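Local coordinates for periplasmic divalent cation tolerance protein (PDB 2NUH) that is of unknown function but may bind copper ions and belongs with proteins linked to tolerance of divalent metal cations, at residues 9-14 against 53-58; 5-10 against 59-64. All coordinates share one frame; numbering follows the deposited sequence. Where two conformers were deposited one is given.

Overall arrangement
Strand 5-12 opens the chain and strand 50-63 returns alongside it, antiparallel, so both contacts are parts of one long ladder. Contact 2 (5-10 against 59-64) sets the N-terminal part of strand 5-12 against the C-terminal part of strand 50-63, and contact 1 (9-14 against 53-58) does the reverse; they share F9 and S10, and their centres lie about 15 Å apart. Because the pairing is antiparallel the closures nest: contact 1 closes the inner loop of 38 residues, holding helix 15-27 and strands 33-38 and 40-45, and contact 2 encloses that loop within its own. Contact 2 faces helices 67-77 and 95-105, whereas contact 1 leads into helix 15-27.

Contact 1: 9-14 against 53-58; sequences FSTCPD and TQEIQL
T11 and E55 carry the main side-chain bond between these antiparallel strands, whose axes come within 4.5 Å at 158°. T11 OG1 donates to E55 OE2 over 2.7 Å, meeting the carboxylate from above, 41° out of its plane. The T11 torsion (chi1 60°) sets OG1 between the backbone N and the carbonyl carbon and turns CG2 beside the backbone N, where it comes near the side-chain amide of Q57.

On the other face of the sheet S10, C12, I56 and L58 are all buried, and helix 15-27 covers this layer, S17 and A18 meeting C12 and I21 meeting L58. C12 SG rests 3.8 Å from I56 CB and, more loosely, against CD2 of L58. Within the sheet itself, S10 pairs with L58 and C12 with I56 by two backbone hydrogen bonds each; I56 N reaches C12 O at 2.7 Å. At the T11-Q57 pair between them, T11 CA makes a CH...O contact of 3.1 Å with I56 O.

Toward the ends the contact thins. Q54 is exposed, P13 and D14 are partly exposed with side chains that point away, and the edge of the F9 ring faces the Q57 side-chain amide. D14 instead caps the helix that follows.

E55 is buried, and its carboxylate is satisfied: OE2 also bonds Y80 OH and OE1 bonds S42 OG. Three hydroxyls thus converge on one carboxylate, which fixes its rotation and would be expected to stabilise its charge.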
ATOM      1  N   PHE A   9      -0.498   2.672   3.673  1.00 11.57           N
ATOM      2  CA  PHE A   9      -1.129   3.598   2.758  1.00 11.50           C
ATOM      3  C   PHE A   9      -0.124   4.003   1.712  1.00 11.66           C
ATOM      4  O   PHE A   9       1.001   4.356   2.027  1.00 11.79           O
ATOM      5  CB  PHE A   9      -1.597   4.843   3.506  1.00 11.61           C
ATOM      6  CG  PHE A   9      -2.688   4.580   4.490  1.00 12.56           C
ATOM      7  CD1 PHE A   9      -3.997   4.939   4.204  1.00 13.72           C
ATOM      8  CD2 PHE A   9      -2.412   3.985   5.709  1.00 12.90           C
ATOM      9  CE1 PHE A   9      -5.016   4.695   5.125  1.00 15.35           C
ATOM     10  CE2 PHE A   9      -3.416   3.745   6.631  1.00 14.27           C
ATOM     11  CZ  PHE A   9      -4.721   4.091   6.326  1.00 14.44           C
ATOM     12  N   SER A  10      -0.548   3.957   0.460  1.00 11.22           N
ATOM     13  CA  SER A  10       0.234   4.505  -0.628  1.00 11.64           C
ATOM     14  C   SER A  10      -0.740   5.077  -1.626  1.00 11.86           C
ATOM     15  O   SER A  10      -1.935   4.851  -1.513  1.00 12.01           O
ATOM     16  CB  SER A  10       1.074   3.418  -1.295  1.00 12.72           C
ATOM     17  OG  SER A  10       1.948   3.994  -2.246  1.00 12.48           O
ATOM     18  N   THR A  11      -0.248   5.835  -2.589  1.00 11.51           N
ATOM     19  CA  THR A  11      -1.092   6.257  -3.687  1.00 12.45           C
ATOM     20  C   THR A  11      -0.352   6.004  -4.967  1.00 13.08           C
ATOM     21  O   THR A  11       0.879   5.946  -4.970  1.00 13.79           O
ATOM     22  CB  THR A  11      -1.448   7.745  -3.629  1.00 13.23           C
ATOM     23  OG1 THR A  11      -0.250   8.521  -3.678  1.00 14.36           O
ATOM     24  CG2 THR A  11      -2.199   8.078  -2.375  1.00 12.88           C
ATOM     25  N   CYS A  12      -1.088   5.839  -6.049  1.00 13.43           N
ATOM     26  CA  CYS A  12      -0.453   5.748  -7.355  1.00 15.36           C
ATOM     27  C   CYS A  12      -1.240   6.572  -8.329  1.00 15.04           C
ATOM     28  O   CYS A  12      -2.392   6.899  -8.083  1.00 13.95           O
ATOM     29  CB  CYS A  12      -0.347   4.331  -7.910  1.00 16.78           C
ATOM     30  SG  CYS A  12      -1.773   3.345  -7.634  0.50 19.45           S
ATOM     31  N   PRO A  13      -0.609   6.925  -9.446  1.00 15.11           N
ATOM     32  CA  PRO A  13      -1.234   7.876 -10.349  1.00 15.91           C
ATOM     33  C   PRO A  13      -2.399   7.321 -11.150  1.00 16.96           C
ATOM     34  O   PRO A  13      -3.230   8.097 -11.631  1.00 18.08           O
ATOM     35  CB  PRO A  13      -0.100   8.264 -11.291  1.00 15.63           C
ATOM     36  CG  PRO A  13       0.843   7.113 -11.255  1.00 15.75           C
ATOM     37  CD  PRO A  13       0.746   6.538  -9.874  1.00 15.33           C
ATOM     38  N   ASP A  14      -2.461   6.007 -11.335  1.00 17.59           N
ATOM     39  CA  ASP A  14      -3.533   5.481 -12.164  1.00 18.35           C
ATOM     40  C   ASP A  14      -3.821   4.028 -11.936  1.00 18.21           C
ATOM     41  O   ASP A  14      -3.204   3.397 -11.085  1.00 17.49           O
ATOM     42  CB  ASP A  14      -3.196   5.690 -13.632  1.00 18.34           C
ATOM     43  CG  ASP A  14      -1.935   4.969 -14.058  1.00 19.49           C
ATOM     44  OD1 ASP A  14      -1.399   4.102 -13.321  1.00 19.01           O
ATOM     45  OD2 ASP A  14      -1.474   5.271 -15.167  1.00 21.41           O
ATOM     46  N   THR A  53      -3.083  16.167  -7.910  1.00 19.14           N
ATOM     47  CA  THR A  53      -2.877  15.063  -8.820  1.00 18.33           C
ATOM     48  C   THR A  53      -3.957  14.045  -8.550  1.00 16.69           C
ATOM     49  O   THR A  53      -4.284  13.769  -7.399  1.00 14.55           O
ATOM     50  CB  THR A  53      -1.470  14.445  -8.660  1.00 18.84           C
ATOM     51  OG1 THR A  53      -1.279  13.390  -9.613  1.00 22.64           O
ATOM     52  CG2 THR A  53      -1.252  13.915  -7.270  1.00 20.40           C
ATOM     53  N   GLN A  54      -4.519  13.504  -9.619  1.00 15.74           N
ATOM     54  CA  GLN A  54      -5.494  12.434  -9.511  1.00 16.93           C
ATOM     55  C   GLN A  54      -4.737  11.176  -9.172  1.00 16.06           C
ATOM     56  O   GLN A  54      -3.680  10.904  -9.748  1.00 16.48           O
ATOM     57  CB  GLN A  54      -6.240  12.259 -10.833  1.00 17.28           C
ATOM     58  CG  GLN A  54      -7.030  13.497 -11.250  1.00 19.94           C
ATOM     59  CD  GLN A  54      -7.681  13.358 -12.610  1.00 20.30           C
ATOM     60  OE1 GLN A  54      -7.111  12.770 -13.530  1.00 26.38           O
ATOM     61  NE2 GLN A  54      -8.876  13.921 -12.751  1.00 25.80           N
ATOM     62  N   GLU A  55      -5.263  10.417  -8.222  1.00 14.55           N
ATOM     63  CA  GLU A  55      -4.568   9.235  -7.761  1.00 14.22           C
ATOM     64  C   GLU A  55      -5.536   8.126  -7.427  1.00 13.16           C
ATOM     65  O   GLU A  55      -6.746   8.319  -7.387  1.00 13.13           O
ATOM     66  CB  GLU A  55      -3.750   9.562  -6.514  1.00 14.64           C
ATOM     67  CG  GLU A  55      -2.644  10.549  -6.751  1.00 16.07           C
ATOM     68  CD  GLU A  55      -1.638  10.513  -5.643  1.00 17.59           C
ATOM     69  OE1 GLU A  55      -1.985  10.883  -4.508  1.00 17.64           O
ATOM     70  OE2 GLU A  55      -0.509  10.056  -5.880  1.00 20.28           O
ATOM     71  N   ILE A  56      -4.967   6.952  -7.208  1.00 12.60           N
ATOM     72  CA  ILE A  56      -5.659   5.829  -6.607  1.00 12.77           C
ATOM     73  C   ILE A  56      -5.034   5.655  -5.244  1.00 12.06           C
ATOM     74  O   ILE A  56      -3.810   5.629  -5.127  1.00 11.84           O
ATOM     75  CB  ILE A  56      -5.406   4.547  -7.407  1.00 13.44           C
ATOM     76  CG1 ILE A  56      -5.688   4.775  -8.900  1.00 15.72           C
ATOM     77  CG2 ILE A  56      -6.181   3.352  -6.822  1.00 13.55           C
ATOM     78  CD1 ILE A  56      -7.106   5.113  -9.209  1.00 17.93           C
ATOM     79  N   GLN A  57      -5.861   5.560  -4.211  1.00 11.09           N
ATOM     80  CA  GLN A  57      -5.367   5.314  -2.879  1.00 11.23           C
ATOM     81  C   GLN A  57      -5.246   3.823  -2.676  1.00 11.46           C
ATOM     82  O   GLN A  57      -6.164   3.075  -3.012  1.00 12.40           O
ATOM     83  CB  GLN A  57      -6.320   5.926  -1.845  1.00 11.92           C
ATOM     84  CG  GLN A  57      -5.928   5.631  -0.407  1.00 12.16           C
ATOM     85  CD  GLN A  57      -4.727   6.414   0.029  1.00 13.54           C
ATOM     86  OE1 GLN A  57      -3.739   5.854   0.531  1.00 15.15           O
ATOM     87  NE2 GLN A  57      -4.786   7.707  -0.166  1.00 10.26           N
ATOM     88  N   LEU A  58      -4.112   3.390  -2.137  1.00 10.97           N
ATOM     89  CA  LEU A  58      -3.922   1.988  -1.830  1.00 11.12           C
ATOM     90  C   LEU A  58      -3.937   1.776  -0.342  1.00 11.04           C
ATOM     91  O   LEU A  58      -3.424   2.598   0.426  1.00 10.91           O
ATOM     92  CB  LEU A  58      -2.587   1.475  -2.370  1.00 11.31           C
ATOM     93  CG  LEU A  58      -2.340   1.599  -3.867  1.00 12.02           C
ATOM     94  CD1 LEU A  58      -0.986   0.975  -4.126  1.00 15.11           C
ATOM     95  CD2 LEU A  58      -3.403   0.883  -4.663  1.00 13.28           C
TER

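Contact 2: 5-10 against 59-64; sequences VYLIFS and LIKTNA
Backbone hydrogen bonds join Y6 to T62 and I8 to I60, each pair by two bonds, across strand axes that approach to 4.3 Å at 149°. The two bonds of the I8-I60 pair are each 2.7 Å, from I8 N to I60 O and from I60 N to I8 O. At the Y6-T62 pair both are slightly longer, Y6 N to T62 O and T62 N to Y6 O each spanning 2.9 Å. V5-N63, L7-K61 and F9-L59 are the intervening non-hydrogen-bonded pairs, and CH...O contacts supplement them, among them L7 CA to I60 O at 3.3 Å.

This ladder belongs to the central antiparallel sheet of a CutA-family, GlnB-like fold, in which strand 5-12 pairs with strand 50-63 on one side and with strand 86-89 on the other.

Apolar contacts differ between the two faces. On the face bearing I8, I60 and T62, I8 CB meets I60 CB at 3.8 Å. I8 CD1 reaches T62 CG2 at 3.6 Å. With CG1 beside its backbone N (chi1 -58°) and the chain extended beyond it (chi2 170°), I8 sends CD1 along the ladder to that methyl; A70 and I71 of helix 67-77 pack on I8. Past the end of the ladder, CE2 of Y6 touches A64 CB at 3.7 Å. On the opposite face L7 and K61 run side by side, and L7 CD1 lies 3.6 Å from K61 CD.

Polar side chains turn to other partners. K61, bent at chi2 and chi3, folds back so that NZ donates to L59 O over 3.2 Å. K61 NZ also bonds T35 OG1, T62 OG1 bonds L30 O, and N63 ND2 bonds N102 OD1 and D106 OD2.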
ATOM      1  N   VAL A   5      -0.296  -7.111  12.380  1.00 16.64           N
ATOM      2  CA  VAL A   5      -0.793  -6.689  11.081  1.00 14.92           C
ATOM      3  C   VAL A   5      -0.581  -5.181  10.927  1.00 14.08           C
ATOM      4  O   VAL A   5      -0.746  -4.408  11.873  1.00 13.78           O
ATOM      5  CB  VAL A   5      -2.271  -7.082  10.884  1.00 15.27           C
ATOM      6  CG1 VAL A   5      -2.857  -6.388   9.665  1.00 15.07           C
ATOM      7  CG2 VAL A   5      -2.383  -8.588  10.739  1.00 15.74           C
ATOM      8  N   TYR A   6      -0.174  -4.789   9.725  1.00 12.58           N
ATOM      9  CA  TYR A   6       0.017  -3.398   9.390  1.00 12.13           C
ATOM     10  C   TYR A   6      -0.765  -3.044   8.158  1.00 12.00           C
ATOM     11  O   TYR A   6      -0.880  -3.841   7.235  1.00 12.51           O
ATOM     12  CB  TYR A   6       1.494  -3.131   9.110  1.00 12.54           C
ATOM     13  CG  TYR A   6       2.275  -2.988  10.386  1.00 13.26           C
ATOM     14  CD1 TYR A   6       2.684  -1.744  10.833  1.00 13.56           C
ATOM     15  CD2 TYR A   6       2.571  -4.099  11.169  1.00 14.86           C
ATOM     16  CE1 TYR A   6       3.391  -1.608  12.021  1.00 15.30           C
ATOM     17  CE2 TYR A   6       3.258  -3.968  12.353  1.00 16.16           C
ATOM     18  CZ  TYR A   6       3.669  -2.725  12.771  1.00 16.32           C
ATOM     19  OH  TYR A   6       4.355  -2.598  13.959  1.00 18.36           O
ATOM     20  N   LEU A   7      -1.291  -1.828   8.162  1.00 12.78           N
ATOM     21  CA  LEU A   7      -1.982  -1.278   7.021  1.00 13.51           C
ATOM     22  C   LEU A   7      -1.045  -0.246   6.434  1.00 12.43           C
ATOM     23  O   LEU A   7      -0.660   0.700   7.121  1.00 12.97           O
ATOM     24  CB  LEU A   7      -3.274  -0.600   7.484  1.00 13.84           C
ATOM     25  CG  LEU A   7      -4.275   0.007   6.505  1.00 16.92           C
ATOM     26  CD1 LEU A   7      -4.671  -0.969   5.422  1.00 18.03           C
ATOM     27  CD2 LEU A   7      -5.491   0.449   7.280  1.00 16.33           C
ATOM     28  N   ILE A   8      -0.663  -0.429   5.178  1.00 11.58           N
ATOM     29  CA  ILE A   8       0.199   0.543   4.520  1.00 11.78           C
ATOM     30  C   ILE A   8      -0.625   1.354   3.558  1.00 11.85           C
ATOM     31  O   ILE A   8      -1.349   0.794   2.747  1.00 11.58           O
ATOM     32  CB  ILE A   8       1.328  -0.142   3.735  1.00 11.39           C
ATOM     33  CG1 ILE A   8       2.155  -1.023   4.673  1.00 13.74           C
ATOM     34  CG2 ILE A   8       2.213   0.897   3.044  1.00 14.41           C
ATOM     35  CD1 ILE A   8       3.125  -1.921   3.934  1.00 15.03           C
ATOM     36  N   PHE A   9      -0.498   2.672   3.673  1.00 11.57           N
ATOM     37  CA  PHE A   9      -1.129   3.598   2.758  1.00 11.50           C
ATOM     38  C   PHE A   9      -0.124   4.003   1.712  1.00 11.66           C
ATOM     39  O   PHE A   9       1.001   4.356   2.027  1.00 11.79           O
ATOM     40  CB  PHE A   9      -1.597   4.843   3.506  1.00 11.61           C
ATOM     41  CG  PHE A   9      -2.688   4.580   4.490  1.00 12.56           C
ATOM     42  CD1 PHE A   9      -3.997   4.939   4.204  1.00 13.72           C
ATOM     43  CD2 PHE A   9      -2.412   3.985   5.709  1.00 12.90           C
ATOM     44  CE1 PHE A   9      -5.016   4.695   5.125  1.00 15.35           C
ATOM     45  CE2 PHE A   9      -3.416   3.745   6.631  1.00 14.27           C
ATOM     46  CZ  PHE A   9      -4.721   4.091   6.326  1.00 14.44           C
ATOM     47  N   SER A  10      -0.548   3.957   0.460  1.00 11.22           N
ATOM     48  CA  SER A  10       0.234   4.505  -0.628  1.00 11.64           C
ATOM     49  C   SER A  10      -0.740   5.077  -1.626  1.00 11.86           C
ATOM     50  O   SER A  10      -1.935   4.851  -1.513  1.00 12.01           O
ATOM     51  CB  SER A  10       1.074   3.418  -1.295  1.00 12.72           C
ATOM     52  OG  SER A  10       1.948   3.994  -2.246  1.00 12.48           O
ATOM     53  N   LEU A  59      -4.546   0.665   0.045  1.00 10.99           N
ATOM     54  CA  LEU A  59      -4.529   0.194   1.415  1.00 11.63           C
ATOM     55  C   LEU A  59      -3.986  -1.209   1.342  1.00 11.33           C
ATOM     56  O   LEU A  59      -4.642  -2.118   0.846  1.00 11.45           O
ATOM     57  CB  LEU A  59      -5.932   0.166   2.030  1.00 12.29           C
ATOM     58  CG  LEU A  59      -6.671   1.471   2.268  1.00 15.08           C
ATOM     59  CD1 LEU A  59      -8.063   1.158   2.750  1.00 17.13           C
ATOM     60  CD2 LEU A  59      -5.955   2.297   3.298  1.00 18.67           C
ATOM     61  N   ILE A  60      -2.770  -1.369   1.826  1.00 11.18           N
ATOM     62  CA  ILE A  60      -2.055  -2.623   1.700  1.00 11.64           C
ATOM     63  C   ILE A  60      -2.065  -3.301   3.045  1.00 11.75           C
ATOM     64  O   ILE A  60      -1.637  -2.717   4.029  1.00 12.20           O
ATOM     65  CB  ILE A  60      -0.621  -2.350   1.270  1.00 12.11           C
ATOM     66  CG1 ILE A  60      -0.627  -1.718  -0.111  1.00 11.54           C
ATOM     67  CG2 ILE A  60       0.184  -3.629   1.232  1.00 12.91           C
ATOM     68  CD1 ILE A  60       0.608  -0.895  -0.398  1.00 12.13           C
ATOM     69  N   LYS A  61      -2.547  -4.539   3.092  1.00 12.07           N
ATOM     70  CA  LYS A  61      -2.626  -5.254   4.357  1.00 12.46           C
ATOM     71  C   LYS A  61      -1.490  -6.254   4.410  1.00 11.87           C
ATOM     72  O   LYS A  61      -1.370  -7.118   3.560  1.00 12.23           O
ATOM     73  CB  LYS A  61      -3.961  -5.982   4.484  1.00 13.54           C
ATOM     74  CG  LYS A  61      -5.097  -5.154   5.072  1.00 17.97           C
ATOM     75  CD  LYS A  61      -5.679  -4.168   4.093  1.00 22.91           C
ATOM     76  CE  LYS A  61      -6.615  -4.836   3.111  1.00 24.68           C
ATOM     77  NZ  LYS A  61      -7.058  -3.876   2.081  1.00 26.61           N
ATOM     78  N   THR A  62      -0.654  -6.141   5.424  1.00 12.03           N
ATOM     79  CA  THR A  62       0.497  -7.005   5.515  1.00 12.74           C
ATOM     80  C   THR A  62       0.791  -7.227   6.986  1.00 13.04           C
ATOM     81  O   THR A  62      -0.038  -6.918   7.826  1.00 12.31           O
ATOM     82  CB  THR A  62       1.694  -6.412   4.730  1.00 13.69           C
ATOM     83  OG1 THR A  62       2.766  -7.363   4.687  1.00 15.03           O
ATOM     84  CG2 THR A  62       2.166  -5.099   5.320  1.00 13.46           C
ATOM     85  N   ASN A  63       1.950  -7.776   7.301  1.00 13.62           N
ATOM     86  CA  ASN A  63       2.332  -7.913   8.691  1.00 13.85           C
ATOM     87  C   ASN A  63       3.707  -7.338   8.937  1.00 13.40           C
ATOM     88  O   ASN A  63       4.394  -6.940   8.001  1.00 13.31           O
ATOM     89  CB  ASN A  63       2.211  -9.373   9.165  1.00 14.27           C
ATOM     90  CG  ASN A  63       3.172 -10.307   8.468  1.00 15.28           C
ATOM     91  OD1 ASN A  63       4.085  -9.865   7.778  1.00 15.00           O
ATOM     92  ND2 ASN A  63       2.973 -11.611   8.643  1.00 16.26           N
ATOM     93  N   ALA A  64       4.107  -7.302  10.200  1.00 13.92           N
ATOM     94  CA  ALA A  64       5.320  -6.627  10.603  1.00 14.11           C
ATOM     95  C   ALA A  64       6.507  -7.159   9.840  1.00 14.77           C
ATOM     96  O   ALA A  64       7.351  -6.389   9.402  1.00 15.30           O
ATOM     97  CB  ALA A  64       5.553  -6.796  12.103  1.00 14.47           C
TER